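Local coordinates for protein metallo-beta-lactamase (Chryseobacterium indologenes, PDB 3L6N) that hydrolyses the beta-lactam ring of penicillins, cephalosporins and carbapenems with two zinc ions, giving its bacterium resistance to these antibiotics, at residues L44-W49 with V72-S77; H76-R81 with G138-N143; V145-K150 with A188-A193; C158-N163 with T194-G199. One frame throughout, in Å; residues are numbered along the deposited sequence.

Contact 1 of 4, residues L44-W49 with V72-S77. With ZN (zinc ion), chain B.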
loop_
_atom_site.group_PDB
_atom_site.type_symbol
_atom_site.label_atom_id
_atom_site.label_comp_id
_atom_site.label_asym_id
_atom_site.label_seq_id
_atom_site.Cartn_x
_atom_site.Cartn_y
_atom_site.Cartn_z
ATOM N N LEU A 44 4.142 6.546 5.853
ATOM C CA LEU A 44 2.923 6.064 5.174
ATOM C C LEU A 44 3.288 5.085 4.088
ATOM O O LEU A 44 4.259 5.299 3.354
ATOM C CB LEU A 44 2.150 7.204 4.503
ATOM C CG LEU A 44 1.649 8.343 5.370
ATOM C CD1 LEU A 44 0.787 9.247 4.498
ATOM C CD2 LEU A 44 0.832 7.827 6.556
ATOM N N PHE A 45 2.495 4.016 3.996
ATOM C CA PHE A 45 2.535 3.091 2.875
ATOM C C PHE A 45 1.232 3.210 2.123
ATOM O O PHE A 45 0.211 2.654 2.534
ATOM C CB PHE A 45 2.815 1.661 3.352
ATOM C CG PHE A 45 4.148 1.526 4.014
ATOM C CD1 PHE A 45 4.273 1.683 5.388
ATOM C CD2 PHE A 45 5.291 1.300 3.249
ATOM C CE1 PHE A 45 5.516 1.601 6.002
ATOM C CE2 PHE A 45 6.538 1.209 3.857
ATOM C CZ PHE A 45 6.644 1.356 5.245
ATOM N N ASP A 46 1.313 3.958 1.022
ATOM C CA ASP A 46 0.164 4.416 0.236
ATOM C C ASP A 46 -0.632 5.462 0.988
ATOM O O ASP A 46 -0.519 5.597 2.205
ATOM C CB ASP A 46 -0.678 3.247 -0.269
ATOM C CG ASP A 46 0.139 2.317 -1.124
ATOM O OD1 ASP A 46 0.850 2.844 -1.999
ATOM O OD2 ASP A 46 0.079 1.083 -0.921
ATOM N N VAL A 47 -1.418 6.224 0.234
ATOM C CA VAL A 47 -2.050 7.447 0.747
ATOM C C VAL A 47 -3.574 7.344 0.661
ATOM O O VAL A 47 -4.090 6.466 -0.049
ATOM C CB VAL A 47 -1.561 8.692 -0.035
ATOM C CG1 VAL A 47 -0.046 8.844 0.080
ATOM C CG2 VAL A 47 -1.973 8.617 -1.503
ATOM N N PRO A 48 -4.301 8.210 1.391
ATOM C CA PRO A 48 -5.768 8.170 1.253
ATOM C C PRO A 48 -6.232 8.223 -0.191
ATOM O O PRO A 48 -5.639 8.923 -1.022
ATOM C CB PRO A 48 -6.225 9.409 2.019
ATOM C CG PRO A 48 -5.204 9.546 3.103
ATOM C CD PRO A 48 -3.890 9.180 2.428
ATOM N N TRP A 49 -7.282 7.457 -0.484
ATOM C CA TRP A 49 -7.838 7.382 -1.837
ATOM C C TRP A 49 -8.261 8.759 -2.347
ATOM O O TRP A 49 -8.044 9.091 -3.516
ATOM C CB TRP A 49 -9.020 6.410 -1.883
ATOM C CG TRP A 49 -9.188 5.707 -3.218
ATOM C CD1 TRP A 49 -8.723 6.114 -4.449
ATOM C CD2 TRP A 49 -9.864 4.464 -3.442
ATOM N NE1 TRP A 49 -9.070 5.198 -5.414
ATOM C CE2 TRP A 49 -9.767 4.176 -4.826
ATOM C CE3 TRP A 49 -10.550 3.567 -2.606
ATOM C CZ2 TRP A 49 -10.318 3.016 -5.393
ATOM C CZ3 TRP A 49 -11.099 2.398 -3.177
ATOM C CH2 TRP A 49 -10.983 2.148 -4.560
ATOM N N VAL A 72 6.709 8.826 2.678
ATOM C CA VAL A 72 5.559 8.186 2.028
ATOM C C VAL A 72 6.110 7.228 0.990
ATOM O O VAL A 72 6.885 7.644 0.116
ATOM C CB VAL A 72 4.664 9.234 1.336
ATOM C CG1 VAL A 72 3.525 8.561 0.551
ATOM C CG2 VAL A 72 4.101 10.222 2.363
ATOM N N PHE A 73 5.742 5.953 1.101
ATOM C CA PHE A 73 6.114 4.929 0.115
ATOM C C PHE A 73 4.893 4.529 -0.709
ATOM O O PHE A 73 3.846 4.239 -0.143
ATOM C CB PHE A 73 6.671 3.685 0.819
ATOM C CG PHE A 73 8.080 3.840 1.310
ATOM C CD1 PHE A 73 8.374 4.633 2.421
ATOM C CD2 PHE A 73 9.116 3.160 0.671
ATOM C CE1 PHE A 73 9.681 4.769 2.886
ATOM C CE2 PHE A 73 10.439 3.288 1.128
ATOM C CZ PHE A 73 10.717 4.097 2.241
ATOM N N ALA A 74 5.043 4.501 -2.031
ATOM C CA ALA A 74 3.949 4.098 -2.930
ATOM C C ALA A 74 4.170 2.684 -3.419
ATOM O O ALA A 74 5.280 2.345 -3.845
ATOM C CB ALA A 74 3.881 5.051 -4.137
ATOM N N THR A 75 3.121 1.860 -3.368
ATOM C CA THR A 75 3.242 0.473 -3.815
ATOM C C THR A 75 2.819 0.242 -5.271
ATOM O O THR A 75 2.950 -0.870 -5.792
ATOM C CB THR A 75 2.566 -0.550 -2.869
ATOM O OG1 THR A 75 1.150 -0.348 -2.875
ATOM C CG2 THR A 75 3.113 -0.431 -1.449
ATOM N N HIS A 76 2.286 1.286 -5.903
ATOM C CA HIS A 76 2.251 1.435 -7.373
ATOM C C HIS A 76 1.703 2.817 -7.735
ATOM O O HIS A 76 1.517 3.658 -6.837
ATOM C CB HIS A 76 1.574 0.254 -8.150
ATOM C CG HIS A 76 0.111 0.047 -7.885
ATOM N ND1 HIS A 76 -0.360 -0.648 -6.790
ATOM C CD2 HIS A 76 -0.974 0.333 -8.642
ATOM C CE1 HIS A 76 -1.680 -0.717 -6.849
ATOM N NE2 HIS A 76 -2.077 -0.130 -7.963
ATOM N N SER A 77 1.480 3.073 -9.027
ATOM C CA SER A 77 1.236 4.446 -9.480
ATOM C C SER A 77 -0.191 4.953 -9.343
ATOM O O SER A 77 -0.425 6.143 -9.521
ATOM C CB SER A 77 1.654 4.614 -10.940
ATOM O OG SER A 77 0.714 3.974 -11.795
HETATM ZN ZN ZN B . -4.014 -0.244 -8.762
HETATM O O HOH W 1 -5.244 0.283 -7.398
#
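Asp46 meets Thr75 where two parallel strands run on into loops, and its side chain can be followed outward. CB carries CG into the place opposite the carbonyl carbon (chi1 -59°), which swings the carboxylate across toward the other segment. OD1 accepts from Thr75 N, 2.8 Å away, on the syn side and slightly out of the carboxylate plane. OD2 accepts the hydroxyl of Thr75 through its syn lone pair, with OG1 2.6 Å away. One residue thus grips both polar groups of its partner, a task suited to a short, two-pronged acid, which probably fixes the rotation of the threonine. OD2 also forms a salt bridge with Arg81, consistent with a charged carboxylate although the group is buried. Behind this clasp the strands pair in the ordinary parallel way: Phe73 N donates to Leu44 O (2.8 Å) and Asp46 N to Phe73 O (2.8 Å). Phe45 and Phe73 lie side by side on one face, their rings nearly parallel but slid apart, with Phe45 CD2 against Phe73 CB. On the other face branched aliphatic Leu44 and Val72 lie side by side; Val47, in the loop, crosses Val72 at about a right angle, CG1 to CG1 3.6 Å. The pair forms the two strands of a beta-alpha-beta unit: helix 54-65 packs on Leu44 and Val47, while Phe130 of the second sheet meets both phenylalanine rings edge-to-face.

Contact 2 of 4, residues H76-R81 with G138-N143. With ZN (zinc ion), chain B; ZN (zinc ion), chain C.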
loop_
_atom_site.group_PDB
_atom_site.type_symbol
_atom_site.label_atom_id
_atom_site.label_comp_id
_atom_site.label_asym_id
_atom_site.label_seq_id
_atom_site.Cartn_x
_atom_site.Cartn_y
_atom_site.Cartn_z
ATOM N N HIS A 76 2.286 1.286 -5.903
ATOM C CA HIS A 76 2.251 1.435 -7.373
ATOM C C HIS A 76 1.703 2.817 -7.735
ATOM O O HIS A 76 1.517 3.658 -6.837
ATOM C CB HIS A 76 1.574 0.254 -8.150
ATOM C CG HIS A 76 0.111 0.047 -7.885
ATOM N ND1 HIS A 76 -0.360 -0.648 -6.790
ATOM C CD2 HIS A 76 -0.974 0.333 -8.642
ATOM C CE1 HIS A 76 -1.680 -0.717 -6.849
ATOM N NE2 HIS A 76 -2.077 -0.130 -7.963
ATOM N N SER A 77 1.480 3.073 -9.027
ATOM C CA SER A 77 1.236 4.446 -9.480
ATOM C C SER A 77 -0.191 4.953 -9.343
ATOM O O SER A 77 -0.425 6.143 -9.521
ATOM C CB SER A 77 1.654 4.614 -10.940
ATOM O OG SER A 77 0.714 3.974 -11.795
ATOM N N HIS A 78 -1.132 4.062 -9.042
ATOM C CA HIS A 78 -2.550 4.412 -9.053
ATOM C C HIS A 78 -2.966 5.375 -7.943
ATOM O O HIS A 78 -2.257 5.558 -6.954
ATOM C CB HIS A 78 -3.404 3.145 -8.985
ATOM C CG HIS A 78 -3.429 2.358 -10.259
ATOM N ND1 HIS A 78 -3.806 1.031 -10.302
ATOM C CD2 HIS A 78 -3.141 2.714 -11.534
ATOM C CE1 HIS A 78 -3.764 0.613 -11.558
ATOM N NE2 HIS A 78 -3.350 1.607 -12.319
ATOM N N ASP A 79 -4.131 5.988 -8.128
ATOM C CA ASP A 79 -4.634 7.028 -7.207
ATOM C C ASP A 79 -4.766 6.597 -5.750
ATOM O O ASP A 79 -4.609 7.423 -4.845
ATOM C CB ASP A 79 -6.007 7.513 -7.664
ATOM C CG ASP A 79 -5.970 8.301 -8.953
ATOM O OD1 ASP A 79 -7.075 8.566 -9.474
ATOM O OD2 ASP A 79 -4.888 8.663 -9.457
ATOM N N ASP A 80 -5.071 5.317 -5.527
ATOM C CA ASP A 80 -5.234 4.764 -4.179
ATOM C C ASP A 80 -3.903 4.334 -3.567
ATOM O O ASP A 80 -3.875 3.766 -2.477
ATOM C CB ASP A 80 -6.232 3.582 -4.178
ATOM C CG ASP A 80 -5.794 2.432 -5.071
ATOM O OD1 ASP A 80 -5.441 2.670 -6.238
ATOM O OD2 ASP A 80 -5.825 1.263 -4.604
ATOM N N ARG A 81 -2.808 4.650 -4.253
ATOM C CA ARG A 81 -1.487 4.196 -3.841
ATOM C C ARG A 81 -0.547 5.397 -3.767
ATOM O O ARG A 81 -0.443 6.034 -2.721
ATOM C CB ARG A 81 -0.975 3.109 -4.793
ATOM C CG ARG A 81 -1.940 1.928 -4.973
ATOM C CD ARG A 81 -1.811 0.899 -3.855
ATOM N NE ARG A 81 -2.490 1.299 -2.627
ATOM C CZ ARG A 81 -2.733 0.472 -1.613
ATOM N NH1 ARG A 81 -2.343 -0.794 -1.683
ATOM N NH2 ARG A 81 -3.344 0.912 -0.523
ATOM N N GLY A 138 1.448 -8.144 -11.976
ATOM C CA GLY A 138 0.163 -8.706 -11.599
ATOM C C GLY A 138 -0.979 -7.753 -11.826
ATOM O O GLY A 138 -1.421 -7.551 -12.958
ATOM N N HIS A 139 -1.444 -7.151 -10.734
ATOM C CA HIS A 139 -2.450 -6.102 -10.794
ATOM C C HIS A 139 -1.991 -4.971 -11.725
ATOM O O HIS A 139 -2.790 -4.441 -12.484
ATOM C CB HIS A 139 -2.730 -5.571 -9.385
ATOM C CG HIS A 139 -3.476 -4.272 -9.366
ATOM N ND1 HIS A 139 -4.818 -4.170 -9.664
ATOM C CD2 HIS A 139 -3.051 -3.013 -9.105
ATOM C CE1 HIS A 139 -5.194 -2.908 -9.576
ATOM N NE2 HIS A 139 -4.142 -2.185 -9.234
ATOM N N THR A 140 -0.714 -4.601 -11.621
ATOM C CA THR A 140 -0.060 -3.725 -12.592
ATOM C C THR A 140 1.358 -4.238 -12.847
ATOM O O THR A 140 1.812 -5.192 -12.194
ATOM C CB THR A 140 0.065 -2.291 -12.057
ATOM O OG1 THR A 140 0.707 -2.336 -10.777
ATOM C CG2 THR A 140 -1.310 -1.620 -11.936
ATOM N N ALA A 141 2.074 -3.596 -13.772
ATOM C CA ALA A 141 3.446 -4.005 -14.069
ATOM C C ALA A 141 4.418 -3.575 -12.974
ATOM O O ALA A 141 5.518 -4.124 -12.859
ATOM C CB ALA A 141 3.890 -3.439 -15.424
ATOM N N ASP A 142 4.014 -2.586 -12.175
ATOM C CA ASP A 142 4.903 -1.967 -11.187
ATOM C C ASP A 142 4.575 -2.322 -9.736
ATOM O O ASP A 142 5.236 -1.840 -8.811
ATOM C CB ASP A 142 4.928 -0.433 -11.357
ATOM C CG ASP A 142 3.576 0.225 -11.046
ATOM O OD1 ASP A 142 2.525 -0.367 -11.359
ATOM O OD2 ASP A 142 3.570 1.359 -10.505
ATOM N N ASN A 143 3.546 -3.129 -9.520
ATOM C CA ASN A 143 3.141 -3.399 -8.135
ATOM C C ASN A 143 4.245 -4.030 -7.293
ATOM O O ASN A 143 4.945 -4.940 -7.748
ATOM C CB ASN A 143 1.804 -4.164 -8.020
ATOM C CG ASN A 143 1.742 -5.464 -8.837
ATOM O OD1 ASN A 143 0.644 -5.917 -9.146
ATOM N ND2 ASN A 143 2.883 -6.080 -9.141
HETATM ZN ZN ZN B . -4.014 -0.244 -8.762
HETATM ZN ZN ZN C . -5.674 -0.552 -5.541
HETATM O O HOH W 2 0.457 1.303 -11.742
HETATM O O HOH W 1 -5.244 0.283 -7.398
#
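His76 sets its ring obliquely against that of His139, the planes 68° apart, with both NE2 atoms turned to one zinc ion. This is the three-histidine site of the metallo-beta-lactamase fold, built where two loops meet. His76 NE2 and His139 NE2 bind the metal at 2.1 and 2.0 Å, whereas His78 binds through ND1. Imidazole suits the place because either nitrogen can serve as a ligand, the other remaining available to a second shell: NE2 of His78 is hydrogen-bonded to Glu173. The rings of His78 and His139 meet rim to rim, almost perpendicular. Beside them Thr140 uses both branches. Its methyl CG2 presses on His78 CE1 at 3.3 Å, and its hydroxyl, turned between the backbone N and carbonyl carbon (chi1 53°), donates to Asp142 OD1. That aspartate packs its oxygens against His76 CB; OD2 takes a weak bond from Ser77 N and is hydrogen-bonded to Thr101 OG1 on helix 99-107, while a water joins Ser77 OG to OD1. Asp80, farther along the same loop as His76 and His78, binds the second zinc ion through OD2, a site completed by Cys158 and His200. Between the metals sits one bridging water, 1.9 Å from the zinc ion of the histidines, which donates a hydrogen bond to Asp80 OD1 at 2.7 Å.

Contact 3 of 4, residues V145-K150 with A188-A193; sequences VVWFPK and AKYSKA
Trp147 and Tyr190 slide past each other in opposite directions, one from a strand and the other from the turn that follows a helix. The tryptophan leaves its strand with CG opposite the backbone N (chi1 173°), which lays the indole out toward the turn; Tyr190 CD2 then comes over one face of it, toward the rim, at 3.8 Å from CE3. The planes are inclined by 38°, an oblique meeting. Pro149 CA lies over the opposite face, also toward the rim. At the far corner of the indole CZ3 touches the small CB of Ala193 at 3.6 Å, where a compact residue lets the turn come close. Tyr190 holds CG opposite its carbonyl carbon (chi1 -57°), which carries the ring across to the strand, where OH reaches the methyl CG2 of Val145, 3.7 Å away. The hydroxyl is not left in apolar company alone, since it is hydrogen-bonded to Asp133. Lys189 CG covers the centre of one tyrosine face, and Lys192 meets the indole with its backbone C and CB while its extended chain leads away. Tyr190 to Ala193 form a type I beta turn. The contact joins the end of helix 179-189 to strand 145-148, a helix packed on a sheet as in the alpha-beta/beta-alpha sandwich of the metallo-beta-lactamase fold.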
loop_
_atom_site.group_PDB
_atom_site.type_symbol
_atom_site.label_atom_id
_atom_site.label_comp_id
_atom_site.label_asym_id
_atom_site.label_seq_id
_atom_site.Cartn_x
_atom_site.Cartn_y
_atom_site.Cartn_z
ATOM N N VAL A 145 5.288 -5.184 -2.986
ATOM C CA VAL A 145 4.776 -5.539 -1.663
ATOM C C VAL A 145 5.740 -4.994 -0.608
ATOM O O VAL A 145 6.889 -4.676 -0.919
ATOM C CB VAL A 145 4.619 -7.079 -1.502
ATOM C CG1 VAL A 145 3.635 -7.652 -2.539
ATOM C CG2 VAL A 145 5.997 -7.804 -1.576
ATOM N N VAL A 146 5.276 -4.886 0.637
ATOM C CA VAL A 146 6.124 -4.410 1.720
ATOM C C VAL A 146 6.127 -5.417 2.856
ATOM O O VAL A 146 5.076 -5.764 3.408
ATOM C CB VAL A 146 5.701 -3.010 2.254
ATOM C CG1 VAL A 146 6.762 -2.477 3.214
ATOM C CG2 VAL A 146 5.510 -2.023 1.090
ATOM N N TRP A 147 7.323 -5.907 3.183
ATOM C CA TRP A 147 7.489 -6.893 4.252
ATOM C C TRP A 147 7.993 -6.219 5.518
ATOM O O TRP A 147 8.942 -5.435 5.472
ATOM C CB TRP A 147 8.487 -7.967 3.791
ATOM C CG TRP A 147 8.903 -8.969 4.853
ATOM C CD1 TRP A 147 10.174 -9.216 5.290
ATOM C CD2 TRP A 147 8.046 -9.861 5.580
ATOM N NE1 TRP A 147 10.160 -10.203 6.253
ATOM C CE2 TRP A 147 8.870 -10.618 6.447
ATOM C CE3 TRP A 147 6.667 -10.100 5.579
ATOM C CZ2 TRP A 147 8.355 -11.590 7.312
ATOM C CZ3 TRP A 147 6.152 -11.070 6.440
ATOM C CH2 TRP A 147 6.999 -11.802 7.291
ATOM N N PHE A 148 7.345 -6.528 6.639
ATOM C CA PHE A 148 7.693 -5.969 7.943
ATOM C C PHE A 148 8.192 -7.094 8.856
ATOM O O PHE A 148 7.394 -7.724 9.552
ATOM C CB PHE A 148 6.467 -5.282 8.555
ATOM C CG PHE A 148 5.964 -4.111 7.747
ATOM C CD1 PHE A 148 4.938 -4.278 6.818
ATOM C CD2 PHE A 148 6.526 -2.850 7.911
ATOM C CE1 PHE A 148 4.474 -3.192 6.065
ATOM C CE2 PHE A 148 6.077 -1.750 7.157
ATOM C CZ PHE A 148 5.039 -1.933 6.243
ATOM N N PRO A 149 9.516 -7.353 8.842
ATOM C CA PRO A 149 10.046 -8.576 9.466
ATOM C C PRO A 149 9.790 -8.700 10.962
ATOM O O PRO A 149 9.566 -9.816 11.447
ATOM C CB PRO A 149 11.546 -8.515 9.163
ATOM C CG PRO A 149 11.847 -7.116 8.805
ATOM C CD PRO A 149 10.573 -6.583 8.168
ATOM N N LYS A 150 9.806 -7.575 11.675
ATOM C CA LYS A 150 9.556 -7.585 13.121
ATOM C C LYS A 150 8.080 -7.771 13.496
ATOM O O LYS A 150 7.757 -8.032 14.662
ATOM C CB LYS A 150 10.144 -6.328 13.771
ATOM C CG LYS A 150 11.617 -6.059 13.427
ATOM C CD LYS A 150 12.552 -7.159 13.942
ATOM C CE LYS A 150 13.964 -6.625 14.123
ATOM N NZ LYS A 150 14.850 -7.604 14.825
ATOM N N ALA A 188 5.213 -18.618 -1.705
ATOM C CA ALA A 188 6.403 -19.398 -1.381
ATOM C C ALA A 188 7.410 -18.614 -0.535
ATOM O O ALA A 188 8.098 -19.188 0.315
ATOM C CB ALA A 188 7.055 -19.908 -2.658
ATOM N N LYS A 189 7.484 -17.305 -0.759
ATOM C CA LYS A 189 8.482 -16.458 -0.110
ATOM C C LYS A 189 8.100 -16.011 1.309
ATOM O O LYS A 189 8.965 -15.902 2.178
ATOM C CB LYS A 189 8.786 -15.234 -0.984
ATOM C CG LYS A 189 9.883 -14.339 -0.437
ATOM C CD LYS A 189 10.350 -13.317 -1.446
ATOM C CE LYS A 189 11.433 -12.437 -0.846
ATOM N NZ LYS A 189 12.287 -11.815 -1.880
ATOM N N TYR A 190 6.817 -15.741 1.536
ATOM C CA TYR A 190 6.378 -15.180 2.823
ATOM C C TYR A 190 5.566 -16.162 3.658
ATOM O O TYR A 190 4.449 -15.864 4.095
ATOM C CB TYR A 190 5.622 -13.864 2.622
ATOM C CG TYR A 190 6.439 -12.840 1.887
ATOM C CD1 TYR A 190 6.160 -12.544 0.560
ATOM C CD2 TYR A 190 7.509 -12.187 2.509
ATOM C CE1 TYR A 190 6.901 -11.622 -0.131
ATOM C CE2 TYR A 190 8.272 -11.251 1.816
ATOM C CZ TYR A 190 7.953 -10.982 0.495
ATOM O OH TYR A 190 8.659 -10.069 -0.232
ATOM N N SER A 191 6.150 -17.340 3.868
ATOM C CA SER A 191 5.577 -18.345 4.755
ATOM C C SER A 191 5.541 -17.848 6.207
ATOM O O SER A 191 4.646 -18.222 6.967
ATOM C CB SER A 191 6.349 -19.668 4.641
ATOM O OG SER A 191 7.745 -19.467 4.804
ATOM N N LYS A 192 6.494 -16.989 6.577
ATOM C CA LYS A 192 6.551 -16.413 7.929
ATOM C C LYS A 192 5.447 -15.382 8.207
ATOM O O LYS A 192 5.191 -15.043 9.365
ATOM C CB LYS A 192 7.918 -15.781 8.212
ATOM C CG LYS A 192 9.051 -16.773 8.451
ATOM C CD LYS A 192 10.282 -16.048 8.976
ATOM C CE LYS A 192 11.532 -16.913 8.876
ATOM N NZ LYS A 192 12.705 -16.238 9.502
ATOM N N ALA A 193 4.797 -14.894 7.150
ATOM C CA ALA A 193 3.731 -13.900 7.297
ATOM C C ALA A 193 2.510 -14.486 7.989
ATOM O O ALA A 193 1.949 -15.490 7.542
ATOM C CB ALA A 193 3.340 -13.317 5.943
#

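Contact 4 of 4, residues C158-N163 with T194-G199; sequences CLVKSN and TLIIPG. With ZN (zinc ion), chain C.
Cys158 SG stands 3.9 Å from Gly199 CA while it binds the second zinc ion at 2.2 Å. Gly199, with no side chain, lets the two backbones come close, the CA atoms of Cys158 and Gly199 being 4.1 Å apart. With SG opposite its carbonyl carbon (chi1 -46°), the sulphur is carried to the metal, which Asp80 and His200 also bind. The bridging water lies on this zinc ion too. One step out, the peptide of Gly199 is tied back by a weak bond from its N to Val160 O, 3.4 Å long. The same carbonyl oxygen lies close to Pro198 CB at 3.3 Å, and the proline ring rests against the chain as it passes through Lys161 to Ser162, CB being 3.7 Å from Ser162 N and CG facing Ser162 CB. Proline fits because it offers a rigid apolar surface. Val160 directs its methyls at the strand: CG1 meets Pro198 CB, and CG2 meets Ile196 CG2 at 4.3 Å. Farther out, helix 208-217 packs on Val160, Ile196 and Pro198, while Ser162 OG is bonded to Glu202 O. Lys161 turns away from the strand, consistent with its probable role in binding the beta-lactam. The contact is therefore mostly apolar, with one weak backbone bond, behind the metal-bound sulphur, and the hydrophobic packing of Val160, Pro198 and Ile196 probably sets the cysteine loop beside the strand.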
loop_
_atom_site.group_PDB
_atom_site.type_symbol
_atom_site.label_atom_id
_atom_site.label_comp_id
_atom_site.label_asym_id
_atom_site.label_seq_id
_atom_site.Cartn_x
_atom_site.Cartn_y
_atom_site.Cartn_z
ATOM N N CYS A 158 -2.476 -4.180 -4.014
ATOM C CA CYS A 158 -3.553 -4.564 -4.901
ATOM C C CYS A 158 -3.196 -5.806 -5.732
ATOM O O CYS A 158 -4.041 -6.351 -6.444
ATOM C CB CYS A 158 -3.982 -3.347 -5.724
ATOM S SG CYS A 158 -4.159 -1.872 -4.635
ATOM N N LEU A 159 -1.955 -6.272 -5.589
ATOM C CA LEU A 159 -1.531 -7.578 -6.110
ATOM C C LEU A 159 -2.334 -8.700 -5.432
ATOM O O LEU A 159 -2.615 -9.736 -6.044
ATOM C CB LEU A 159 -0.033 -7.763 -5.856
ATOM C CG LEU A 159 0.625 -9.104 -6.213
ATOM C CD1 LEU A 159 0.576 -9.341 -7.733
ATOM C CD2 LEU A 159 2.052 -9.117 -5.702
ATOM N N VAL A 160 -2.703 -8.481 -4.172
ATOM C CA VAL A 160 -3.472 -9.451 -3.406
ATOM C C VAL A 160 -4.924 -9.013 -3.284
ATOM O O VAL A 160 -5.236 -7.946 -2.744
ATOM C CB VAL A 160 -2.874 -9.666 -2.000
ATOM C CG1 VAL A 160 -3.692 -10.713 -1.211
ATOM C CG2 VAL A 160 -1.414 -10.093 -2.101
ATOM N N LYS A 161 -5.816 -9.848 -3.804
ATOM C CA LYS A 161 -7.253 -9.651 -3.653
ATOM C C LYS A 161 -7.740 -10.134 -2.291
ATOM O O LYS A 161 -7.200 -11.095 -1.747
ATOM C CB LYS A 161 -8.013 -10.418 -4.746
ATOM C CG LYS A 161 -7.604 -10.056 -6.177
ATOM C CD LYS A 161 -7.840 -8.582 -6.487
ATOM C CE LYS A 161 -9.303 -8.199 -6.374
ATOM N NZ LYS A 161 -9.517 -6.724 -6.466
ATOM N N SER A 162 -8.778 -9.478 -1.774
ATOM C CA SER A 162 -9.415 -9.854 -0.512
ATOM C C SER A 162 -10.222 -11.130 -0.680
ATOM O O SER A 162 -10.838 -11.343 -1.728
ATOM C CB SER A 162 -10.367 -8.743 -0.061
ATOM O OG SER A 162 -11.140 -9.117 1.070
ATOM N N ASN A 163 -10.244 -11.939 0.377
ATOM C CA ASN A 163 -11.157 -13.084 0.478
ATOM C C ASN A 163 -12.625 -12.726 0.183
ATOM O O ASN A 163 -13.425 -13.607 -0.165
ATOM C CB ASN A 163 -11.014 -13.773 1.852
ATOM C CG ASN A 163 -11.419 -12.876 3.031
ATOM O OD1 ASN A 163 -12.439 -12.177 2.989
ATOM N ND2 ASN A 163 -10.631 -12.924 4.099
ATOM N N THR A 194 2.102 -13.856 9.086
ATOM C CA THR A 194 0.910 -14.288 9.800
ATOM C C THR A 194 -0.275 -13.394 9.451
ATOM O O THR A 194 -1.412 -13.664 9.839
ATOM C CB THR A 194 1.140 -14.338 11.318
ATOM O OG1 THR A 194 1.731 -13.112 11.754
ATOM C CG2 THR A 194 2.075 -15.508 11.671
ATOM N N LEU A 195 0.008 -12.338 8.686
ATOM C CA LEU A 195 -1.025 -11.418 8.222
ATOM C C LEU A 195 -0.599 -10.858 6.874
ATOM O O LEU A 195 0.518 -10.383 6.728
ATOM C CB LEU A 195 -1.219 -10.290 9.233
ATOM C CG LEU A 195 -2.260 -9.210 8.938
ATOM C CD1 LEU A 195 -3.661 -9.790 8.772
ATOM C CD2 LEU A 195 -2.239 -8.158 10.055
ATOM N N ILE A 196 -1.479 -10.971 5.887
ATOM C CA ILE A 196 -1.239 -10.389 4.561
ATOM C C ILE A 196 -2.367 -9.408 4.278
ATOM O O ILE A 196 -3.546 -9.773 4.349
ATOM C CB ILE A 196 -1.118 -11.465 3.462
ATOM C CG1 ILE A 196 0.038 -12.423 3.799
ATOM C CG2 ILE A 196 -0.899 -10.802 2.097
ATOM C CD1 ILE A 196 0.216 -13.567 2.837
ATOM N N ILE A 197 -2.009 -8.150 4.009
ATOM C CA ILE A 197 -3.017 -7.115 3.794
ATOM C C ILE A 197 -3.305 -6.992 2.306
ATOM O O ILE A 197 -2.396 -6.669 1.531
ATOM C CB ILE A 197 -2.542 -5.735 4.334
ATOM C CG1 ILE A 197 -2.133 -5.814 5.816
ATOM C CG2 ILE A 197 -3.606 -4.632 4.094
ATOM C CD1 ILE A 197 -3.231 -6.293 6.763
ATOM N N PRO A 198 -4.567 -7.229 1.904
ATOM C CA PRO A 198 -4.984 -6.969 0.524
ATOM C C PRO A 198 -5.257 -5.482 0.294
ATOM O O PRO A 198 -5.626 -4.761 1.228
ATOM C CB PRO A 198 -6.279 -7.774 0.392
ATOM C CG PRO A 198 -6.885 -7.735 1.775
ATOM C CD PRO A 198 -5.698 -7.673 2.743
ATOM N N GLY A 199 -5.076 -5.032 -0.945
ATOM C CA GLY A 199 -5.222 -3.608 -1.262
ATOM C C GLY A 199 -6.610 -3.028 -1.055
ATOM O O GLY A 199 -6.745 -1.867 -0.673
HETATM ZN ZN ZN C . -5.674 -0.552 -5.541
HETATM O O HOH W 1 -5.244 0.283 -7.398
#

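In the fold
From the N terminus, contact 1 closes first, bringing strand 69-73 beside strand 41-45 around helix 54-65 within the larger sheet. Contact 2 opens at His76 and Ser77, where contact 1 ends, and closes a long loop onto residues 138-143, which belong to the second sheet's half of the chain. Contacts 3 and 4 come after contact 2 and cross each other, their segments alternating: 145-150 and 158-163 are met by 188-193 and 194-199 in the same order, with helix 179-189 leading into 188-193. Contact 1 touches contact 3 through Phe45 and Phe148, joining the two sheets. Arg81 links contacts 1 and 2, and a shared water and zinc ion link contacts 2 and 4.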